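Local structure of integral membrane indolylacetylinositol arabinosyltransferase EmbC (Mycolicibacterium smegmatis, 7BVE) at residues P384-I388 and S424-G428; M746-I750 and W850-P854; L909-L913 and D1032-D1036. The protein probably transfers arabinose units during assembly of the arabinan of the mycobacterial cell wall, as a membrane-embedded arabinosyltransferase that binds ethambutol. One frame throughout, in Å; residues are numbered along the deposited sequence.

Interaction 1: P384-I388 and S424-G428; sequences PEPII and SGPTG
Ile388 reaches across to Thr427 and Gly428 and makes much of the van der Waals contact between 384-388 and 424-428. Its side chain runs nearly perpendicular to that of Thr427. The terminal methyl CD1 lies against the Thr427 hydroxyl, 3.4 Å from OG1, and 3.8 Å from the backbone N of Gly428. CG1 is anti to the carbonyl carbon (chi1 -62°), and chi2 near 167° extends the chain, which carries CD1 to the loop. Carbon meets carbon nearer the backbone, where Ile388 CG1 comes within 4.2 Å of Ser424 CB. The same CB faces the pyrrolidine of Pro384, with 4.0 Å between Pro384 CB and Ser424 CB. Ile387 adds its CG2 methyl, placed 3.6 Å from Ser424 OG, a hydroxyl that also has a weak hydrogen bond with Trp312.

The segments belong to the helical membrane region of a GT-C-type glycosyltransferase: 384-388 includes the start of helix 385-405, and 424-428 is a loop between helices 409-422 and 432-436. Arg383, just before Pro384, lines the ethambutol site, and the Pro384 ring lies about 6 Å from the drug.

Polar contact is slighter. Thr427 OG1 gives a weak hydrogen bond to Glu385 OE2 over 3.4 Å. Glu385 leaves its backbone away from the loop, but a bend at chi2 (-70°) swings the carboxylate round to Thr427. OE2 also has a long, weak ion pair with Arg383.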
loop_
_atom_site.group_PDB
_atom_site.type_symbol
_atom_site.label_atom_id
_atom_site.label_comp_id
_atom_site.label_asym_id
_atom_site.label_seq_id
_atom_site.Cartn_x
_atom_site.Cartn_y
_atom_site.Cartn_z
ATOM N N PRO A 384 -22.785 1.240 13.636
ATOM C CA PRO A 384 -23.724 0.115 13.651
ATOM C C PRO A 384 -23.110 -1.241 13.959
ATOM O O PRO A 384 -23.837 -2.233 13.930
ATOM C CB PRO A 384 -24.295 0.131 12.226
ATOM C CG PRO A 384 -23.266 0.730 11.418
ATOM C CD PRO A 384 -22.657 1.778 12.261
ATOM N N GLU A 385 -21.824 -1.322 14.274
ATOM C CA GLU A 385 -21.096 -2.571 14.486
ATOM C C GLU A 385 -21.603 -3.426 15.662
ATOM O O GLU A 385 -21.724 -4.647 15.484
ATOM C CB GLU A 385 -19.606 -2.255 14.646
ATOM C CG GLU A 385 -19.018 -1.423 13.535
ATOM C CD GLU A 385 -18.916 -2.173 12.250
ATOM O OE1 GLU A 385 -18.677 -3.389 12.317
ATOM O OE2 GLU A 385 -19.073 -1.558 11.179
ATOM N N PRO A 386 -21.921 -2.880 16.861
ATOM C CA PRO A 386 -22.542 -3.750 17.876
ATOM C C PRO A 386 -23.935 -4.241 17.527
ATOM O O PRO A 386 -24.306 -5.351 17.934
ATOM C CB PRO A 386 -22.570 -2.861 19.120
ATOM C CG PRO A 386 -22.480 -1.514 18.643
ATOM C CD PRO A 386 -21.601 -1.572 17.474
ATOM N N ILE A 387 -24.710 -3.444 16.788
ATOM C CA ILE A 387 -26.040 -3.858 16.350
ATOM C C ILE A 387 -25.935 -5.056 15.420
ATOM O O ILE A 387 -26.668 -6.039 15.555
ATOM C CB ILE A 387 -26.777 -2.687 15.668
ATOM C CG1 ILE A 387 -27.065 -1.545 16.637
ATOM C CG2 ILE A 387 -28.079 -3.139 15.063
ATOM C CD1 ILE A 387 -26.072 -0.412 16.588
ATOM N N ILE A 388 -24.973 -5.011 14.502
ATOM C CA ILE A 388 -24.795 -6.086 13.536
ATOM C C ILE A 388 -24.239 -7.336 14.212
ATOM O O ILE A 388 -24.653 -8.456 13.892
ATOM C CB ILE A 388 -23.908 -5.594 12.382
ATOM C CG1 ILE A 388 -24.591 -4.435 11.671
ATOM C CG2 ILE A 388 -23.681 -6.675 11.370
ATOM C CD1 ILE A 388 -23.694 -3.684 10.745
ATOM N N SER A 424 -28.789 -1.793 8.765
ATOM C CA SER A 424 -28.207 -0.900 9.753
ATOM C C SER A 424 -27.119 -0.042 9.137
ATOM O O SER A 424 -27.074 1.169 9.366
ATOM C CB SER A 424 -27.634 -1.702 10.919
ATOM O OG SER A 424 -28.651 -2.404 11.600
ATOM N N GLY A 425 -26.243 -0.658 8.361
ATOM C CA GLY A 425 -25.232 0.038 7.615
ATOM C C GLY A 425 -24.835 -0.812 6.434
ATOM O O GLY A 425 -25.321 -1.936 6.276
ATOM N N PRO A 426 -23.947 -0.303 5.578
ATOM C CA PRO A 426 -23.506 -1.098 4.420
ATOM C C PRO A 426 -22.663 -2.300 4.793
ATOM O O PRO A 426 -22.523 -3.216 3.975
ATOM C CB PRO A 426 -22.702 -0.091 3.592
ATOM C CG PRO A 426 -23.179 1.234 4.039
ATOM C CD PRO A 426 -23.481 1.086 5.491
ATOM N N THR A 427 -22.109 -2.332 6.001
ATOM C CA THR A 427 -21.379 -3.479 6.516
ATOM C C THR A 427 -22.296 -4.571 7.037
ATOM O O THR A 427 -21.806 -5.632 7.429
ATOM C CB THR A 427 -20.435 -3.035 7.631
ATOM O OG1 THR A 427 -21.199 -2.546 8.736
ATOM C CG2 THR A 427 -19.564 -1.919 7.138
ATOM N N GLY A 428 -23.608 -4.350 7.034
ATOM C CA GLY A 428 -24.568 -5.339 7.470
ATOM C C GLY A 428 -24.771 -6.495 6.527
ATOM O O GLY A 428 -25.569 -7.384 6.826
#

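Interaction 2: M746-I750 and W850-P854; sequences MLTPI and WYRLP
Thr748 and Arg852 are joined by a backbone hydrogen bond in which Arg852 N donates to Thr748 O over 2.9 Å, with 156° at the hydrogen. A second bond runs the other way: Ile750 N donates to Trp850 O over 3.0 Å, and is more bent at the hydrogen, 144°. Both donors approach close to the line of the acceptor C=O. Each carbonyl also receives a CA-H...O contact, Thr748 O from Tyr851 CA and Trp850 O from Pro749 CA. Pro749 has no N-H to give, and it faces Tyr851 as a non-hydrogen-bonded antiparallel pair, where none is called for. Tyr851 instead makes its backbone hydrogen bonds with Ile923, on strand 922-928.

Arg852 lies with its CG anti to the backbone N (chi1 -178°), and its chain then bends at chi2 and chi3. Ile750 CD1 lies over one face of the guanidinium, 3.4 Å from Arg852 NH1. The group has a long, weak ion pair with Asp883 through NH2.

Pro749 CB rests 3.9 Å from Tyr851 CE1. Leu747 CD2 lies 3.4 Å from Arg852 O and also reaches Pro854 CD. Pro943 touches both Leu747 and Tyr851. The arrangement is a short, irregular antiparallel pairing in which the weakly bonded strand 748-749 adds to strand 851-852 in a beta sheet of the C-terminal domain, whose sequence family is grouped with galactose-binding-like domains.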
loop_
_atom_site.group_PDB
_atom_site.type_symbol
_atom_site.label_atom_id
_atom_site.label_comp_id
_atom_site.label_asym_id
_atom_site.label_seq_id
_atom_site.Cartn_x
_atom_site.Cartn_y
_atom_site.Cartn_z
ATOM N N MET A 746 -0.274 43.513 26.382
ATOM C CA MET A 746 1.072 43.890 25.970
ATOM C C MET A 746 1.816 44.512 27.143
ATOM O O MET A 746 1.267 45.355 27.856
ATOM C CB MET A 746 1.021 44.872 24.803
ATOM C CG MET A 746 0.560 44.284 23.487
ATOM S SD MET A 746 1.761 43.144 22.789
ATOM C CE MET A 746 0.839 42.470 21.416
ATOM N N LEU A 747 3.064 44.096 27.340
ATOM C CA LEU A 747 3.857 44.620 28.439
ATOM C C LEU A 747 4.341 46.031 28.117
ATOM O O LEU A 747 4.300 46.487 26.971
ATOM C CB LEU A 747 5.042 43.700 28.729
ATOM C CG LEU A 747 4.714 42.316 29.289
ATOM C CD1 LEU A 747 5.950 41.449 29.358
ATOM C CD2 LEU A 747 4.087 42.441 30.656
ATOM N N THR A 748 4.801 46.730 29.148
ATOM C CA THR A 748 5.294 48.075 28.907
ATOM C C THR A 748 6.811 48.139 29.088
ATOM O O THR A 748 7.369 47.425 29.927
ATOM C CB THR A 748 4.601 49.092 29.830
ATOM O OG1 THR A 748 5.057 50.415 29.528
ATOM C CG2 THR A 748 4.823 48.788 31.310
ATOM N N PRO A 749 7.514 48.923 28.277
ATOM C CA PRO A 749 8.965 49.037 28.434
ATOM C C PRO A 749 9.348 50.142 29.407
ATOM O O PRO A 749 8.569 51.047 29.711
ATOM C CB PRO A 749 9.439 49.369 27.015
ATOM C CG PRO A 749 8.304 50.102 26.431
ATOM C CD PRO A 749 7.059 49.494 26.998
ATOM N N ILE A 750 10.587 50.052 29.891
ATOM C CA ILE A 750 11.056 50.988 30.905
ATOM C C ILE A 750 11.624 52.256 30.266
ATOM O O ILE A 750 11.402 53.364 30.771
ATOM C CB ILE A 750 12.086 50.296 31.816
ATOM C CG1 ILE A 750 11.490 49.027 32.418
ATOM C CG2 ILE A 750 12.525 51.207 32.947
ATOM C CD1 ILE A 750 10.275 49.278 33.255
ATOM N N TRP A 850 14.048 46.522 28.415
ATOM C CA TRP A 850 13.548 45.890 29.627
ATOM C C TRP A 850 12.050 46.133 29.727
ATOM O O TRP A 850 11.599 47.278 29.632
ATOM C CB TRP A 850 14.270 46.425 30.861
ATOM C CG TRP A 850 15.705 46.034 30.909
ATOM C CD1 TRP A 850 16.772 46.813 30.593
ATOM C CD2 TRP A 850 16.237 44.752 31.270
ATOM N NE1 TRP A 850 17.938 46.104 30.750
ATOM C CE2 TRP A 850 17.633 44.835 31.164
ATOM C CE3 TRP A 850 15.665 43.546 31.681
ATOM C CZ2 TRP A 850 18.465 43.760 31.450
ATOM C CZ3 TRP A 850 16.495 42.482 31.963
ATOM C CH2 TRP A 850 17.876 42.595 31.846
ATOM N N TYR A 851 11.283 45.063 29.903
ATOM C CA TYR A 851 9.833 45.143 30.017
ATOM C C TYR A 851 9.409 44.867 31.448
ATOM O O TYR A 851 9.843 43.883 32.045
ATOM C CB TYR A 851 9.148 44.151 29.084
ATOM C CG TYR A 851 9.282 44.485 27.628
ATOM C CD1 TYR A 851 8.540 45.511 27.067
ATOM C CD2 TYR A 851 10.121 43.754 26.806
ATOM C CE1 TYR A 851 8.646 45.815 25.735
ATOM C CE2 TYR A 851 10.232 44.051 25.469
ATOM C CZ TYR A 851 9.492 45.082 24.942
ATOM O OH TYR A 851 9.595 45.386 23.610
ATOM N N ARG A 852 8.550 45.729 31.980
ATOM C CA ARG A 852 8.042 45.573 33.333
ATOM C C ARG A 852 7.097 44.377 33.418
ATOM O O ARG A 852 6.248 44.172 32.550
ATOM C CB ARG A 852 7.309 46.846 33.753
ATOM C CG ARG A 852 6.778 46.852 35.159
ATOM C CD ARG A 852 7.886 46.967 36.158
ATOM N NE ARG A 852 8.534 48.274 36.119
ATOM C CZ ARG A 852 9.680 48.560 36.722
ATOM N NH1 ARG A 852 10.194 49.773 36.634
ATOM N NH2 ARG A 852 10.312 47.624 37.410
ATOM N N LEU A 853 7.251 43.573 34.485
ATOM C CA LEU A 853 6.362 42.448 34.751
ATOM C C LEU A 853 5.264 42.841 35.736
ATOM O O LEU A 853 5.495 43.652 36.638
ATOM C CB LEU A 853 7.118 41.237 35.307
ATOM C CG LEU A 853 7.957 40.423 34.338
ATOM C CD1 LEU A 853 8.749 39.403 35.102
ATOM C CD2 LEU A 853 7.042 39.732 33.376
ATOM N N PRO A 854 4.062 42.291 35.591
ATOM C CA PRO A 854 2.936 42.691 36.438
ATOM C C PRO A 854 2.994 42.028 37.810
ATOM O O PRO A 854 3.938 41.323 38.155
ATOM C CB PRO A 854 1.718 42.193 35.657
ATOM C CG PRO A 854 2.206 41.943 34.282
ATOM C CD PRO A 854 3.604 41.484 34.453
#

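Interaction 3: L909-L913 and D1032-D1036; sequences LRAPL and DWYRD
The side chains of Arg910 and Tyr1034 run alongside one another, pointing opposite ways, where a type I beta turn, Asp1032 to Arg1035, meets strand 907-912. The turn lies in the loop of the beta hairpin formed by strands 1020-1029 and 1039-1045. Strand 907-912 belongs to a different antiparallel sheet, in which it runs between strands 862-867 and 895-899.

Polar contact is modest. Tyr1034 OH donates a weak hydrogen bond to Arg910 O, 3.4 Å away; that carbonyl oxygen sits at the edge of the phenol ring, near its plane. On the far side of the turn, Arg1035 makes a cation-pi contact with Phe632, linking the loop to the region of the membrane helices.

Van der Waals contact does more. The Arg910 side chain leaves with CG between the backbone N and the carbonyl carbon (chi1 62°) and turns at chi3 (72°), which lays CD and the guanidinium beside the turn. The Trp1033 carbonyl lies along this chain, its O 3.3 Å from Arg910 CD and oblique to the guanidinium. The guanidinium and phenol planes stand 64° apart. Arg910 CG lies 3.8 Å from Tyr1034 CE1, and Tyr1028 also touches the arginine and Trp1033. Trp1033 further packs on Pro861 and on Leu862 of strand 862-867, the neighbour of 907-912. The Pro912 ring lies against the phenol hydroxyl, CD 3.5 Å from Tyr1034 OH, and its CG is 3.9 Å from Trp1033 CD1.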
loop_
_atom_site.group_PDB
_atom_site.type_symbol
_atom_site.label_atom_id
_atom_site.label_comp_id
_atom_site.label_asym_id
_atom_site.label_seq_id
_atom_site.Cartn_x
_atom_site.Cartn_y
_atom_site.Cartn_z
ATOM N N LEU A 909 4.755 31.638 20.375
ATOM C CA LEU A 909 5.761 31.022 21.225
ATOM C C LEU A 909 5.370 31.287 22.667
ATOM O O LEU A 909 5.028 32.417 23.016
ATOM C CB LEU A 909 7.145 31.601 20.947
ATOM C CG LEU A 909 7.758 31.520 19.554
ATOM C CD1 LEU A 909 9.079 32.245 19.563
ATOM C CD2 LEU A 909 7.943 30.103 19.128
ATOM N N ARG A 910 5.426 30.259 23.502
ATOM C CA ARG A 910 4.836 30.330 24.828
ATOM C C ARG A 910 5.765 29.737 25.880
ATOM O O ARG A 910 6.560 28.834 25.606
ATOM C CB ARG A 910 3.497 29.615 24.825
ATOM C CG ARG A 910 3.619 28.164 24.497
ATOM C CD ARG A 910 2.299 27.502 24.473
ATOM N NE ARG A 910 1.520 27.898 23.305
ATOM C CZ ARG A 910 1.607 27.278 22.138
ATOM N NH1 ARG A 910 2.433 26.259 21.995
ATOM N NH2 ARG A 910 0.866 27.678 21.129
ATOM N N ALA A 911 5.658 30.267 27.096
ATOM C CA ALA A 911 6.451 29.835 28.209
ATOM C C ALA A 911 5.648 30.197 29.445
ATOM O O ALA A 911 5.145 31.326 29.521
ATOM C CB ALA A 911 7.819 30.506 28.258
ATOM N N PRO A 912 5.492 29.285 30.402
ATOM C CA PRO A 912 4.742 29.614 31.613
ATOM C C PRO A 912 5.503 30.580 32.496
ATOM O O PRO A 912 6.728 30.673 32.444
ATOM C CB PRO A 912 4.578 28.259 32.303
ATOM C CG PRO A 912 4.776 27.265 31.236
ATOM C CD PRO A 912 5.786 27.848 30.324
ATOM N N LEU A 913 4.758 31.309 33.323
ATOM C CA LEU A 913 5.400 32.189 34.288
ATOM C C LEU A 913 5.869 31.443 35.528
ATOM O O LEU A 913 6.507 32.049 36.394
ATOM C CB LEU A 913 4.461 33.318 34.701
ATOM C CG LEU A 913 4.059 34.337 33.647
ATOM C CD1 LEU A 913 3.159 35.363 34.279
ATOM C CD2 LEU A 913 5.273 34.985 33.058
ATOM N N ASP A 1032 -1.476 21.607 29.539
ATOM C CA ASP A 1032 -0.543 20.833 28.720
ATOM C C ASP A 1032 -0.286 21.770 27.575
ATOM O O ASP A 1032 -0.609 21.458 26.503
ATOM C CB ASP A 1032 -1.294 19.614 28.233
ATOM C CG ASP A 1032 -0.524 18.861 27.197
ATOM O OD1 ASP A 1032 0.691 18.874 27.300
ATOM O OD2 ASP A 1032 -1.148 18.281 26.305
ATOM N N TRP A 1033 0.375 22.860 27.882
ATOM C CA TRP A 1033 0.546 24.043 27.043
ATOM C C TRP A 1033 1.198 23.805 25.686
ATOM O O TRP A 1033 0.899 24.522 24.731
ATOM C CB TRP A 1033 1.383 25.093 27.766
ATOM C CG TRP A 1033 0.890 25.563 29.083
ATOM C CD1 TRP A 1033 1.469 25.339 30.286
ATOM C CD2 TRP A 1033 -0.293 26.329 29.349
ATOM N NE1 TRP A 1033 0.750 25.941 31.281
ATOM C CE2 TRP A 1033 -0.346 26.546 30.726
ATOM C CE3 TRP A 1033 -1.297 26.865 28.541
ATOM C CZ2 TRP A 1033 -1.366 27.266 31.318
ATOM C CZ3 TRP A 1033 -2.301 27.590 29.130
ATOM C CH2 TRP A 1033 -2.342 27.772 30.501
ATOM N N TYR A 1034 2.079 22.811 25.580
ATOM C CA TYR A 1034 2.810 22.552 24.348
ATOM C C TYR A 1034 2.184 21.459 23.503
ATOM O O TYR A 1034 2.906 20.756 22.792
ATOM C CB TYR A 1034 4.258 22.182 24.657
ATOM C CG TYR A 1034 5.001 23.241 25.416
ATOM C CD1 TYR A 1034 5.394 24.414 24.803
ATOM C CD2 TYR A 1034 5.333 23.054 26.746
ATOM C CE1 TYR A 1034 6.069 25.381 25.502
ATOM C CE2 TYR A 1034 6.013 24.013 27.449
ATOM C CZ TYR A 1034 6.380 25.171 26.823
ATOM O OH TYR A 1034 7.057 26.129 27.531
ATOM N N ARG A 1035 0.868 21.296 23.554
ATOM C CA ARG A 1035 0.182 20.275 22.778
ATOM C C ARG A 1035 -0.728 20.926 21.744
ATOM O O ARG A 1035 -1.379 21.937 22.023
ATOM C CB ARG A 1035 -0.624 19.344 23.688
ATOM C CG ARG A 1035 -1.245 18.178 22.955
ATOM C CD ARG A 1035 -1.929 17.213 23.862
ATOM N NE ARG A 1035 -0.996 16.428 24.657
ATOM C CZ ARG A 1035 -0.399 15.326 24.220
ATOM N NH1 ARG A 1035 0.427 14.664 25.014
ATOM N NH2 ARG A 1035 -0.624 14.887 22.991
ATOM N N ASP A 1036 -0.748 20.347 20.545
ATOM C CA ASP A 1036 -1.617 20.770 19.450
ATOM C C ASP A 1036 -2.938 20.022 19.581
ATOM O O ASP A 1036 -3.072 18.883 19.140
ATOM C CB ASP A 1036 -0.950 20.479 18.113
ATOM C CG ASP A 1036 -1.618 21.184 16.957
ATOM O OD1 ASP A 1036 -2.581 21.946 17.181
ATOM O OD2 ASP A 1036 -1.177 20.973 15.811
#

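How the interactions relate
The three interactions follow one another along the chain, each closing before the next opens. Interaction 1 lies among the membrane helices, near the ethambutol site, whereas interactions 2 and 3 are both in the C-terminal domain. The centre of interaction 1 is about 61 Å from that of interaction 2 and about 42 Å from that of interaction 3. Interactions 2 and 3 are much closer, with centres about 21 Å apart and nearest atoms about 5 Å apart, though they do not touch. Both reach the same branched antiparallel sheet: interaction 2 pairs two of its strands, while interaction 3 connects two sheets of the domain, joining strand 907-912 to the loop between strands 1020-1029 and 1039-1045 of a mixed sheet.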